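Local coordinates for xylose isomerase domain protein TIM barrel (Planctomyces limnophilus, PDB 3TVA) that probably acts as a metal-dependent isomerase, holding a magnesium ion in a TIM barrel of the xylose isomerase-like family, at residues V67-G72 against V114-G120; S108-S112 against H147-Q153; Y79-T85 against G224-G228; G124-S129 against Q161-H166. All coordinates share one frame; numbering follows the deposited sequence. Where two conformers were deposited one is given.

Interaction 1: residues V67-G72 against V114-G120; sequences VTVIFG and VGCPAIG
Ile70 and Phe71 pair in parallel with Ile119 and Gly120, and three backbone hydrogen bonds fix the register. Ile70 N donates to Ala118 O (3.0 Å), Gly120 N to Ile70 O (2.9 Å), and Gly72 N to Gly120 O at 2.7 Å. The two short strand segments run in the same sense at 39°, the inclination of neighbours in a twisted barrel wall.

A CH-pi contact follows. Gly120 CA lies 4.0 Å from the centroid of the Phe71 ring and only 6° off its normal. A CB on Gly120 would run into that ring, so the flat approach depends on glycine. Replacing Phe71 with an alanine would probably uncover Gly120 and open a gap beside His211 and Glu158, both magnesium ligands.

Apolar and sulfur contacts fill the end before the strand at 118-120. A chi1 of 177° turns the sulfur of Cys116 toward the backbone of 67-70, with SG 3.5 Å from Thr68 O. Ile70 CD1 packs on Cys116 CB at 3.9 Å and also touches Val114 CG1.

A Schellman motif with Gly115 as its C-prime residue ends helix 97-114, and the chain then enters strand 118-121. Strands 37-41 and 154-158 adjoin this pair, while helix 97-114 packs on Ile70 and Ile119, and helix 50-62 on Val67 and Val114.

Interaction 2: residues S108-S112 against H147-Q153; sequences SDFAS and HAANHGQ
His147 and Asp109 meet in a His-carboxylate hydrogen bond: NE2 of His147 donates to OD1 of Asp109 at 2.9 Å; the oxygen lies close to the plane of the imidazole, whereas NE2 comes from above the carboxylate plane. CG of His147 is anti to the backbone N (chi1 -175°), which swings the ring across to helix 97-114, where its CD2 edge faces Ser108 OG.

One turn later His151 NE2 reaches the same oxygen, Asp109 OD1, at 2.8 Å. It arrives on the anti side of the carboxylate, with ring and carboxylate nearly perpendicular (87°). Two N-H groups thus grip a single oxygen, which probably favours a charged Asp109. Ser112 CB sits over one face of the His151 ring, 3.8 Å from its centroid.

Gly152, with positive phi, closes helix 132-149 in a Schellman motif and turns the chain to Gln153. Its amide engages Ser108 twice, NE2 donating to Ser108 O (2.9 Å) and OE1 accepting from Ser108 OG (2.7 Å), which fixes the flip of the amide. Ser108 O also takes the helical bond from Ser112 N.

The contact joins consecutive outer helices of the barrel, 97-114 and 132-149. Ile119 of strand 118-121 lies against Ser108, Ala111 and Gln153, and Asn178 binds Gln153 O.

Interaction 3: residues Y79-T85 against G224-G228; sequences YADIPTT and GKSWG
Ile82 lies over the indole of Trp227, joining the N-capped start of helix 82-88 to the loop before strand 229-231, both in the TIM barrel's long connections.

The apolar part is a CH-pi contact. Ile82 CG1 stands 3.7 Å from the centroid of the six-membered ring and 7° off its normal, squarely over one face. CD1 continues past the ring to the backbone of 224-226, where its nearest atom is Gly224 C at 3.8 Å. CG1 stands beside the backbone N (chi1 -64°) and anti to the carbonyl carbon, which sends this branch toward the indole while CG2 turns to Gly224 O.

Polar contacts lie along the indole's edge. NE1 of Trp227 donates to Tyr79 O at 2.9 Å, but the bond is weak, bent to 129° at the hydrogen. Thr85 OG1 approaches the edge, near the ring plane, 3.2 Å from Trp227 CZ2. That hydroxyl is placed by its own bond to Asp81 O. A leucine in place of Trp227 would probably leave Tyr79 O without this donor and Ile82 without its flat platform.

The helix start is held by Asp81, whose OD1 accepts from both Thr84 N and Thr84 OG1. Tyr191 packs against the indole, and Tyr79 OH bonds to His122.

A water links the two backbones: it accepts from Ile82 N at 2.8 Å and donates to Lys225 O at 2.6 Å.

Interaction 4: residues G124-S129 against Q161-H166; sequences GFVPES and QESADH
Val126 is gripped on both its backbone polar atoms by residues 161-166, where an N-capped helix begins on the loop that follows strand 154-158 of the TIM barrel. Its N donates to Glu162 OE1 at 3.1 Å, nearly straight at 168° but arriving from above the carboxylate plane. Its O accepts from His166 NE2 at 3.0 Å, a more bent bond with the donor 60° out of the carbonyl plane. His166 has two conformers, and this bond belongs to one of them, so it is the less certain of the two.

Between the two bonds, Val126 CB rests on Glu162 CG at 3.8 Å while CG1 faces the His166 ring. The Glu162 chain folds back at chi2 (70°), which brings its carboxylate to the backbone of 124-126. In one of its two conformers, Phe125 carries Gln161 CB over one ring face, 3.7 Å from the centroid.

Farther out, a water stands 2.8 Å from Gly124 O and also close to Glu162 OE2. The other ring nitrogen of His166 makes a weak hydrogen bond to Glu169, which also binds Ser129 OG. Tyr134 and Leu137 of helix 132-149 back the loop at Val126 and Pro127. The helix carrying His166 is N-capped by Ser163, whose OG accepts from His166 N at 3.2 Å.

In the fold
From the N terminus, residues 67-72 open interaction 1 on strand 66-71. Interaction 3 opens at 79-85, where the next helix begins. Interaction 2 opens at 108-112 before interaction 1 closes at 114-120, and the two cross and touch: Cys116 N probably bonds to Ala111 O. Interaction 4 starts at 124-129, in series with interaction 1, and crosses interaction 2, which closes at 147-153. Interaction 4 closes at 161-166, and interaction 3 only at 224-228, so its long loop encloses interactions 2 and 4 but crosses interaction 1. Interactions 3 and 4 meet where Thr85 packs on Phe125, joining helix 82-88 to the loop after strand 118-121; interactions 1 and 2 tie strands and outer helices.

Interaction 1: residues V67-G72 against V114-G120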
loop_
_atom_site.group_PDB
_atom_site.type_symbol
_atom_site.label_atom_id
_atom_site.label_comp_id
_atom_site.label_asym_id
_atom_site.label_seq_id
_atom_site.Cartn_x
_atom_site.Cartn_y
_atom_site.Cartn_z
ATOM N N VAL A 67 -11.984 -5.972 5.835
ATOM C CA VAL A 67 -10.918 -5.885 4.839
ATOM C C VAL A 67 -11.071 -4.590 4.052
ATOM O O VAL A 67 -12.073 -4.390 3.382
ATOM C CB VAL A 67 -11.009 -7.065 3.847
ATOM C CG1 VAL A 67 -9.869 -6.994 2.814
ATOM C CG2 VAL A 67 -11.002 -8.394 4.604
ATOM N N THR A 68 -10.134 -3.669 4.246
ATOM C CA THR A 68 -10.173 -2.345 3.627
ATOM C C THR A 68 -9.576 -2.201 2.215
ATOM O O THR A 68 -10.074 -1.438 1.406
ATOM C CB THR A 68 -9.632 -1.280 4.590
ATOM O OG1 THR A 68 -8.261 -1.562 4.884
ATOM C CG2 THR A 68 -10.447 -1.303 5.902
ATOM N N VAL A 69 -8.483 -2.905 1.946
ATOM C CA VAL A 69 -7.837 -2.862 0.641
ATOM C C VAL A 69 -7.245 -4.238 0.344
ATOM O O VAL A 69 -6.720 -4.906 1.240
ATOM C CB VAL A 69 -6.660 -1.823 0.573
ATOM C CG1 VAL A 69 -6.100 -1.749 -0.839
ATOM C CG2 VAL A 69 -7.068 -0.408 1.052
ATOM N N ILE A 70 -7.332 -4.671 -0.912
ATOM C CA ILE A 70 -6.621 -5.870 -1.338
ATOM C C ILE A 70 -5.500 -5.497 -2.315
ATOM O O ILE A 70 -5.747 -4.875 -3.341
ATOM C CB ILE A 70 -7.588 -6.924 -1.944
ATOM C CG1 ILE A 70 -8.508 -7.449 -0.825
ATOM C CG2 ILE A 70 -6.780 -8.049 -2.600
ATOM C CD1 ILE A 70 -9.651 -8.327 -1.279
ATOM N N PHE A 71 -4.268 -5.868 -1.988
ATOM C CA PHE A 71 -3.102 -5.405 -2.738
ATOM C C PHE A 71 -2.650 -6.397 -3.795
ATOM O O PHE A 71 -2.593 -7.594 -3.544
ATOM C CB PHE A 71 -1.932 -5.106 -1.774
ATOM C CG PHE A 71 -1.672 -3.637 -1.582
ATOM C CD1 PHE A 71 -2.379 -2.910 -0.643
ATOM C CD2 PHE A 71 -0.735 -2.978 -2.365
ATOM C CE1 PHE A 71 -2.150 -1.550 -0.476
ATOM C CE2 PHE A 71 -0.504 -1.625 -2.207
ATOM C CZ PHE A 71 -1.214 -0.911 -1.258
ATOM N N GLY A 72 -2.330 -5.899 -4.983
ATOM C CA GLY A 72 -1.713 -6.737 -5.992
ATOM C C GLY A 72 -0.231 -6.960 -5.741
ATOM O O GLY A 72 0.442 -6.148 -5.115
ATOM N N VAL A 114 -15.234 -10.691 -2.250
ATOM C CA VAL A 114 -14.937 -10.520 -0.833
ATOM C C VAL A 114 -15.760 -9.384 -0.221
ATOM O O VAL A 114 -16.084 -9.421 0.967
ATOM C CB VAL A 114 -13.408 -10.284 -0.613
ATOM C CG1 VAL A 114 -13.110 -9.751 0.773
ATOM C CG2 VAL A 114 -12.642 -11.589 -0.849
ATOM N N GLY A 115 -16.116 -8.390 -1.032
ATOM C CA GLY A 115 -16.856 -7.240 -0.539
ATOM C C GLY A 115 -15.950 -6.076 -0.161
ATOM O O GLY A 115 -16.350 -5.175 0.574
ATOM N N CYS A 116 -14.718 -6.092 -0.663
ATOM C CA CYS A 116 -13.753 -5.035 -0.371
ATOM C C CYS A 116 -13.783 -3.943 -1.452
ATOM O O CYS A 116 -13.619 -4.238 -2.636
ATOM C CB CYS A 116 -12.351 -5.636 -0.286
ATOM S SG CYS A 116 -11.059 -4.429 -0.015
ATOM N N PRO A 117 -14.006 -2.680 -1.041
ATOM C CA PRO A 117 -14.196 -1.481 -1.882
ATOM C C PRO A 117 -12.945 -1.010 -2.634
ATOM O O PRO A 117 -13.030 -0.080 -3.446
ATOM C CB PRO A 117 -14.708 -0.422 -0.888
ATOM C CG PRO A 117 -14.056 -0.805 0.399
ATOM C CD PRO A 117 -14.009 -2.335 0.395
ATOM N N ALA A 118 -11.777 -1.549 -2.299
ATOM C CA ALA A 118 -10.559 -1.004 -2.875
ATOM C C ALA A 118 -9.484 -2.040 -3.151
ATOM O O ALA A 118 -9.332 -3.020 -2.417
ATOM C CB ALA A 118 -10.004 0.111 -1.963
ATOM N N ILE A 119 -8.729 -1.807 -4.221
ATOM C CA ILE A 119 -7.539 -2.597 -4.496
ATOM C C ILE A 119 -6.331 -1.673 -4.557
ATOM O O ILE A 119 -6.469 -0.471 -4.797
ATOM C CB ILE A 119 -7.651 -3.404 -5.815
ATOM C CG1 ILE A 119 -7.895 -2.476 -7.002
ATOM C CG2 ILE A 119 -8.743 -4.486 -5.707
ATOM C CD1 ILE A 119 -8.174 -3.243 -8.299
ATOM N N GLY A 120 -5.135 -2.224 -4.432
ATOM C CA GLY A 120 -3.980 -1.349 -4.399
ATOM C C GLY A 120 -2.828 -2.004 -5.112
ATOM O O GLY A 120 -2.793 -3.216 -5.294
#

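Interaction 2: residues S108-S112 against H147-Q153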
loop_
_atom_site.group_PDB
_atom_site.type_symbol
_atom_site.label_atom_id
_atom_site.label_comp_id
_atom_site.label_asym_id
_atom_site.label_seq_id
_atom_site.Cartn_x
_atom_site.Cartn_y
_atom_site.Cartn_z
ATOM N N SER A 108 -9.237 -7.574 -8.758
ATOM C CA SER A 108 -10.461 -6.767 -8.667
ATOM C C SER A 108 -11.721 -7.636 -8.559
ATOM O O SER A 108 -12.584 -7.370 -7.723
ATOM C CB SER A 108 -10.561 -5.814 -9.868
ATOM O OG SER A 108 -11.787 -5.094 -9.859
ATOM N N ASP A 109 -11.822 -8.680 -9.390
ATOM C CA ASP A 109 -12.918 -9.649 -9.281
ATOM C C ASP A 109 -12.963 -10.305 -7.883
ATOM O O ASP A 109 -14.013 -10.395 -7.261
ATOM C CB ASP A 109 -12.798 -10.749 -10.363
ATOM C CG ASP A 109 -12.924 -10.204 -11.775
ATOM O OD1 ASP A 109 -13.415 -9.062 -11.946
ATOM O OD2 ASP A 109 -12.521 -10.915 -12.728
ATOM N N PHE A 110 -11.812 -10.752 -7.398
ATOM C CA PHE A 110 -11.715 -11.362 -6.071
ATOM C C PHE A 110 -12.149 -10.393 -4.964
ATOM O O PHE A 110 -12.915 -10.767 -4.056
ATOM C CB PHE A 110 -10.276 -11.834 -5.834
ATOM C CG PHE A 110 -10.042 -12.457 -4.477
ATOM C CD1 PHE A 110 -9.558 -11.695 -3.421
ATOM C CD2 PHE A 110 -10.270 -13.812 -4.273
ATOM C CE1 PHE A 110 -9.324 -12.262 -2.171
ATOM C CE2 PHE A 110 -10.038 -14.390 -3.022
ATOM C CZ PHE A 110 -9.569 -13.610 -1.970
ATOM N N ALA A 111 -11.660 -9.152 -5.030
ATOM C CA ALA A 111 -12.039 -8.131 -4.045
ATOM C C ALA A 111 -13.560 -7.867 -4.051
ATOM O O ALA A 111 -14.175 -7.652 -3.006
ATOM C CB ALA A 111 -11.281 -6.825 -4.306
ATOM N N SER A 112 -14.159 -7.891 -5.236
ATOM C CA SER A 112 -15.610 -7.735 -5.354
ATOM C C SER A 112 -16.391 -8.882 -4.675
ATOM O O SER A 112 -17.362 -8.648 -3.971
ATOM C CB SER A 112 -16.005 -7.618 -6.829
ATOM O OG SER A 112 -17.400 -7.473 -6.956
ATOM N N HIS A 147 -12.475 -1.212 -15.100
ATOM C CA HIS A 147 -12.829 -2.541 -14.625
ATOM C C HIS A 147 -13.213 -2.450 -13.150
ATOM O O HIS A 147 -14.223 -3.014 -12.711
ATOM C CB HIS A 147 -11.650 -3.501 -14.811
ATOM C CG HIS A 147 -11.972 -4.925 -14.467
ATOM N ND1 HIS A 147 -12.396 -5.839 -15.407
ATOM C CD2 HIS A 147 -11.955 -5.582 -13.288
ATOM C CE1 HIS A 147 -12.614 -7.004 -14.823
ATOM N NE2 HIS A 147 -12.353 -6.876 -13.537
ATOM N N ALA A 148 -12.411 -1.719 -12.385
ATOM C CA ALA A 148 -12.709 -1.510 -10.974
ATOM C C ALA A 148 -14.007 -0.713 -10.758
ATOM O O ALA A 148 -14.795 -1.043 -9.861
ATOM C CB ALA A 148 -11.533 -0.827 -10.267
ATOM N N ALA A 149 -14.226 0.326 -11.563
ATOM C CA ALA A 149 -15.463 1.113 -11.465
ATOM C C ALA A 149 -16.683 0.222 -11.674
ATOM O O ALA A 149 -17.700 0.384 -10.998
ATOM C CB ALA A 149 -15.479 2.264 -12.488
ATOM N N ASN A 150 -16.591 -0.717 -12.612
ATOM C CA ASN A 150 -17.709 -1.635 -12.838
ATOM C C ASN A 150 -17.972 -2.540 -11.626
ATOM O O ASN A 150 -19.035 -3.150 -11.516
ATOM C CB ASN A 150 -17.523 -2.433 -14.132
ATOM C CG ASN A 150 -17.659 -1.550 -15.364
ATOM O OD1 ASN A 150 -18.317 -0.506 -15.318
ATOM N ND2 ASN A 150 -17.023 -1.944 -16.454
ATOM N N HIS A 151 -17.006 -2.618 -10.712
ATOM C CA HIS A 151 -17.221 -3.301 -9.428
ATOM C C HIS A 151 -17.549 -2.348 -8.266
ATOM O O HIS A 151 -17.660 -2.790 -7.131
ATOM C CB HIS A 151 -16.020 -4.193 -9.054
ATOM C CG HIS A 151 -15.923 -5.460 -9.854
ATOM N ND1 HIS A 151 -17.005 -6.286 -10.075
ATOM C CD2 HIS A 151 -14.865 -6.060 -10.452
ATOM C CE1 HIS A 151 -16.625 -7.328 -10.796
ATOM N NE2 HIS A 151 -15.331 -7.212 -11.043
ATOM N N GLY A 152 -17.652 -1.045 -8.527
ATOM C CA GLY A 152 -17.806 -0.099 -7.432
ATOM C C GLY A 152 -16.525 0.063 -6.606
ATOM O O GLY A 152 -16.570 0.373 -5.416
ATOM N N GLN A 153 -15.371 -0.095 -7.239
ATOM C CA GLN A 153 -14.105 -0.082 -6.500
ATOM C C GLN A 153 -13.213 1.080 -6.877
ATOM O O GLN A 153 -13.311 1.629 -7.974
ATOM C CB GLN A 153 -13.289 -1.353 -6.775
ATOM C CG GLN A 153 -13.842 -2.613 -6.242
ATOM C CD GLN A 153 -13.121 -3.840 -6.808
ATOM O OE1 GLN A 153 -12.173 -3.725 -7.591
ATOM N NE2 GLN A 153 -13.586 -5.011 -6.424
#

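Interaction 3: residues Y79-T85 against G224-G228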
loop_
_atom_site.group_PDB
_atom_site.type_symbol
_atom_site.label_atom_id
_atom_site.label_comp_id
_atom_site.label_asym_id
_atom_site.label_seq_id
_atom_site.Cartn_x
_atom_site.Cartn_y
_atom_site.Cartn_z
ATOM N N TYR A 79 12.543 -6.669 -5.471
ATOM C CA TYR A 79 12.965 -5.467 -4.749
ATOM C C TYR A 79 14.460 -5.464 -4.356
ATOM O O TYR A 79 14.868 -4.686 -3.486
ATOM C CB TYR A 79 12.038 -5.152 -3.562
ATOM C CG TYR A 79 10.634 -4.727 -3.982
ATOM C CD1 TYR A 79 10.316 -3.384 -4.174
ATOM C CD2 TYR A 79 9.631 -5.671 -4.188
ATOM C CE1 TYR A 79 9.032 -2.992 -4.557
ATOM C CE2 TYR A 79 8.347 -5.290 -4.572
ATOM C CZ TYR A 79 8.054 -3.948 -4.746
ATOM O OH TYR A 79 6.783 -3.565 -5.131
ATOM N N ALA A 80 15.229 -6.416 -4.890
ATOM C CA ALA A 80 16.617 -6.641 -4.460
ATOM C C ALA A 80 17.439 -5.368 -4.355
ATOM O O ALA A 80 18.204 -5.193 -3.411
ATOM C CB ALA A 80 17.325 -7.623 -5.403
ATOM N N ASP A 81 17.298 -4.486 -5.333
ATOM C CA ASP A 81 17.912 -3.175 -5.227
ATOM C C ASP A 81 17.068 -2.186 -6.012
ATOM O O ASP A 81 16.055 -2.575 -6.617
ATOM C CB ASP A 81 19.405 -3.178 -5.652
ATOM C CG ASP A 81 19.628 -3.663 -7.084
ATOM O OD1 ASP A 81 18.752 -3.474 -7.956
ATOM O OD2 ASP A 81 20.708 -4.234 -7.346
ATOM N N ILE A 82 17.461 -0.915 -6.001
ATOM C CA ILE A 82 16.640 0.114 -6.649
ATOM C C ILE A 82 16.508 -0.079 -8.181
ATOM O O ILE A 82 15.391 -0.079 -8.697
ATOM C CB ILE A 82 17.002 1.549 -6.175
ATOM C CG1 ILE A 82 16.669 1.664 -4.678
ATOM C CG2 ILE A 82 16.226 2.624 -6.986
ATOM C CD1 ILE A 82 17.051 2.980 -4.007
ATOM N N PRO A 83 17.630 -0.312 -8.898
ATOM C CA PRO A 83 17.507 -0.576 -10.341
ATOM C C PRO A 83 16.684 -1.821 -10.692
ATOM O O PRO A 83 16.019 -1.829 -11.724
ATOM C CB PRO A 83 18.964 -0.790 -10.786
ATOM C CG PRO A 83 19.776 -0.024 -9.785
ATOM C CD PRO A 83 19.040 -0.168 -8.483
ATOM N N THR A 84 16.745 -2.858 -9.865
ATOM C CA THR A 84 16.020 -4.095 -10.152
ATOM C C THR A 84 14.531 -3.860 -9.964
ATOM O O THR A 84 13.696 -4.425 -10.687
ATOM C CB THR A 84 16.524 -5.252 -9.249
ATOM O OG1 THR A 84 17.897 -5.514 -9.569
ATOM C CG2 THR A 84 15.721 -6.535 -9.449
ATOM N N THR A 85 14.202 -3.019 -8.985
ATOM C CA THR A 85 12.819 -2.655 -8.741
ATOM C C THR A 85 12.253 -1.973 -9.981
ATOM O O THR A 85 11.190 -2.363 -10.476
ATOM C CB THR A 85 12.688 -1.713 -7.522
ATOM O OG1 THR A 85 13.257 -2.352 -6.371
ATOM C CG2 THR A 85 11.219 -1.408 -7.242
ATOM N N GLY A 224 18.739 7.143 -3.289
ATOM C CA GLY A 224 18.303 6.808 -4.634
ATOM C C GLY A 224 19.218 5.794 -5.303
ATOM O O GLY A 224 19.008 5.410 -6.452
ATOM N N LYS A 225 20.238 5.351 -4.580
ATOM C CA LYS A 225 21.166 4.347 -5.094
ATOM C C LYS A 225 21.135 3.088 -4.230
ATOM O O LYS A 225 20.865 1.993 -4.724
ATOM C CB LYS A 225 22.570 4.922 -5.276
ATOM C CG LYS A 225 22.607 5.985 -6.371
ATOM C CD LYS A 225 24.015 6.390 -6.739
ATOM C CE LYS A 225 24.687 7.057 -5.570
ATOM N NZ LYS A 225 26.019 7.630 -5.912
ATOM N N SER A 226 21.471 3.243 -2.954
ATOM C CA SER A 226 21.254 2.192 -1.970
ATOM C C SER A 226 19.915 2.386 -1.254
ATOM O O SER A 226 19.481 3.524 -1.006
ATOM C CB SER A 226 22.383 2.179 -0.949
ATOM O OG SER A 226 23.639 2.126 -1.602
ATOM N N TRP A 227 19.253 1.277 -0.938
ATOM C CA TRP A 227 18.033 1.318 -0.144
ATOM C C TRP A 227 18.333 1.993 1.191
ATOM O O TRP A 227 19.424 1.835 1.733
ATOM C CB TRP A 227 17.555 -0.101 0.168
ATOM C CG TRP A 227 16.860 -0.858 -0.950
ATOM C CD1 TRP A 227 17.240 -2.074 -1.487
ATOM C CD2 TRP A 227 15.653 -0.482 -1.630
ATOM N NE1 TRP A 227 16.345 -2.458 -2.461
ATOM C CE2 TRP A 227 15.366 -1.499 -2.571
ATOM C CE3 TRP A 227 14.792 0.624 -1.543
ATOM C CZ2 TRP A 227 14.255 -1.443 -3.415
ATOM C CZ3 TRP A 227 13.685 0.678 -2.381
ATOM C CH2 TRP A 227 13.425 -0.352 -3.304
ATOM N N GLY A 228 17.361 2.722 1.734
ATOM C CA GLY A 228 17.397 3.047 3.150
ATOM C C GLY A 228 17.072 1.779 3.938
ATOM O O GLY A 228 17.005 0.689 3.370
HETATM O O HOH W 1 19.637 -0.215 -4.335
#

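Interaction 4: residues G124-S129 against Q161-H166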
loop_
_atom_site.group_PDB
_atom_site.type_symbol
_atom_site.label_atom_id
_atom_site.label_comp_id
_atom_site.label_asym_id
_atom_site.label_seq_id
_atom_site.Cartn_x
_atom_site.Cartn_y
_atom_site.Cartn_z
ATOM N N GLY A 124 4.921 0.724 -10.328
ATOM C CA GLY A 124 6.270 0.668 -10.882
ATOM C C GLY A 124 6.836 2.050 -11.126
ATOM O O GLY A 124 6.226 3.049 -10.721
ATOM N N PHE A 125 7.969 2.144 -11.819
ATOM C CA PHE A 125 8.636 3.441 -11.905
ATOM C C PHE A 125 8.062 4.190 -13.096
ATOM O O PHE A 125 8.393 3.909 -14.242
ATOM C CB PHE A 125 10.149 3.252 -12.091
ATOM C CG PHE A 125 10.906 3.022 -10.800
ATOM C CD1 PHE A 125 12.068 3.737 -10.524
ATOM C CD2 PHE A 125 10.458 2.094 -9.863
ATOM C CE1 PHE A 125 12.770 3.525 -9.345
ATOM C CE2 PHE A 125 11.144 1.892 -8.682
ATOM C CZ PHE A 125 12.304 2.603 -8.422
ATOM N N VAL A 126 7.244 5.195 -12.794
ATOM C CA VAL A 126 6.480 5.931 -13.797
ATOM C C VAL A 126 7.447 6.740 -14.661
ATOM O O VAL A 126 8.234 7.523 -14.140
ATOM C CB VAL A 126 5.438 6.880 -13.144
ATOM C CG1 VAL A 126 4.771 7.785 -14.204
ATOM C CG2 VAL A 126 4.399 6.082 -12.368
ATOM N N PRO A 127 7.411 6.519 -15.980
ATOM C CA PRO A 127 8.276 7.199 -16.957
ATOM C C PRO A 127 8.021 8.706 -16.986
ATOM O O PRO A 127 6.950 9.145 -16.567
ATOM C CB PRO A 127 7.826 6.608 -18.296
ATOM C CG PRO A 127 7.091 5.367 -17.963
ATOM C CD PRO A 127 6.480 5.581 -16.623
ATOM N N GLU A 128 8.994 9.473 -17.472
ATOM C CA GLU A 128 8.809 10.897 -17.739
ATOM C C GLU A 128 7.630 11.059 -18.683
ATOM O O GLU A 128 7.436 10.236 -19.573
ATOM C CB GLU A 128 10.054 11.481 -18.405
ATOM C CG GLU A 128 11.206 11.809 -17.473
ATOM C CD GLU A 128 12.394 12.429 -18.218
ATOM O OE1 GLU A 128 12.168 13.130 -19.235
ATOM O OE2 GLU A 128 13.553 12.210 -17.793
ATOM N N SER A 129 6.840 12.112 -18.485
ATOM C CA SER A 129 5.640 12.343 -19.292
ATOM C C SER A 129 5.941 12.577 -20.774
ATOM O O SER A 129 5.081 12.374 -21.630
ATOM C CB SER A 129 4.850 13.521 -18.734
ATOM O OG SER A 129 5.687 14.656 -18.595
ATOM N N GLN A 161 8.742 5.476 -6.187
ATOM C CA GLN A 161 9.965 6.260 -6.308
ATOM C C GLN A 161 9.714 7.657 -6.885
ATOM O O GLN A 161 10.593 8.522 -6.832
ATOM C CB GLN A 161 10.981 5.513 -7.172
ATOM C CG GLN A 161 12.411 6.049 -7.102
ATOM C CD GLN A 161 12.771 6.941 -8.289
ATOM O OE1 GLN A 161 11.928 7.250 -9.141
ATOM N NE2 GLN A 161 14.035 7.354 -8.347
ATOM N N GLU A 162 8.518 7.887 -7.414
ATOM C CA GLU A 162 8.211 9.180 -8.018
ATOM C C GLU A 162 8.246 10.269 -6.966
ATOM O O GLU A 162 7.819 10.073 -5.829
ATOM C CB GLU A 162 6.813 9.206 -8.661
ATOM C CG GLU A 162 6.627 8.227 -9.771
ATOM C CD GLU A 162 6.606 6.808 -9.258
ATOM O OE1 GLU A 162 7.372 5.974 -9.796
ATOM O OE2 GLU A 162 5.847 6.554 -8.291
ATOM N N SER A 163 8.709 11.435 -7.372
ATOM C CA SER A 163 8.514 12.628 -6.570
ATOM C C SER A 163 7.004 12.898 -6.489
ATOM O O SER A 163 6.231 12.425 -7.330
ATOM C CB SER A 163 9.204 13.795 -7.251
ATOM O OG SER A 163 8.473 14.149 -8.408
ATOM N N ALA A 164 6.571 13.623 -5.462
ATOM C CA ALA A 164 5.152 13.958 -5.327
ATOM C C ALA A 164 4.636 14.713 -6.561
ATOM O O ALA A 164 3.516 14.488 -7.003
ATOM C CB ALA A 164 4.898 14.772 -4.038
ATOM N N ASP A 165 5.460 15.593 -7.123
ATOM C CA ASP A 165 5.066 16.346 -8.313
ATOM C C ASP A 165 4.762 15.435 -9.528
ATOM O O ASP A 165 3.764 15.637 -10.228
ATOM C CB ASP A 165 6.141 17.381 -8.684
ATOM C CG ASP A 165 6.180 18.579 -7.715
ATOM O OD1 ASP A 165 5.180 18.841 -7.005
ATOM O OD2 ASP A 165 7.221 19.267 -7.669
ATOM N N HIS A 166 5.624 14.440 -9.756
ATOM C CA HIS A 166 5.497 13.505 -10.881
ATOM C C HIS A 166 4.242 12.652 -10.692
ATOM O O HIS A 166 3.482 12.423 -11.630
ATOM C CB HIS A 166 6.752 12.616 -10.944
ATOM C CG HIS A 166 6.911 11.830 -12.215
ATOM N ND1 HIS A 166 6.244 12.132 -13.384
ATOM C CD2 HIS A 166 7.687 10.754 -12.497
ATOM C CE1 HIS A 166 6.598 11.273 -14.327
ATOM N NE2 HIS A 166 7.466 10.424 -13.811
HETATM O O HOH W 2 4.858 4.126 -8.488
#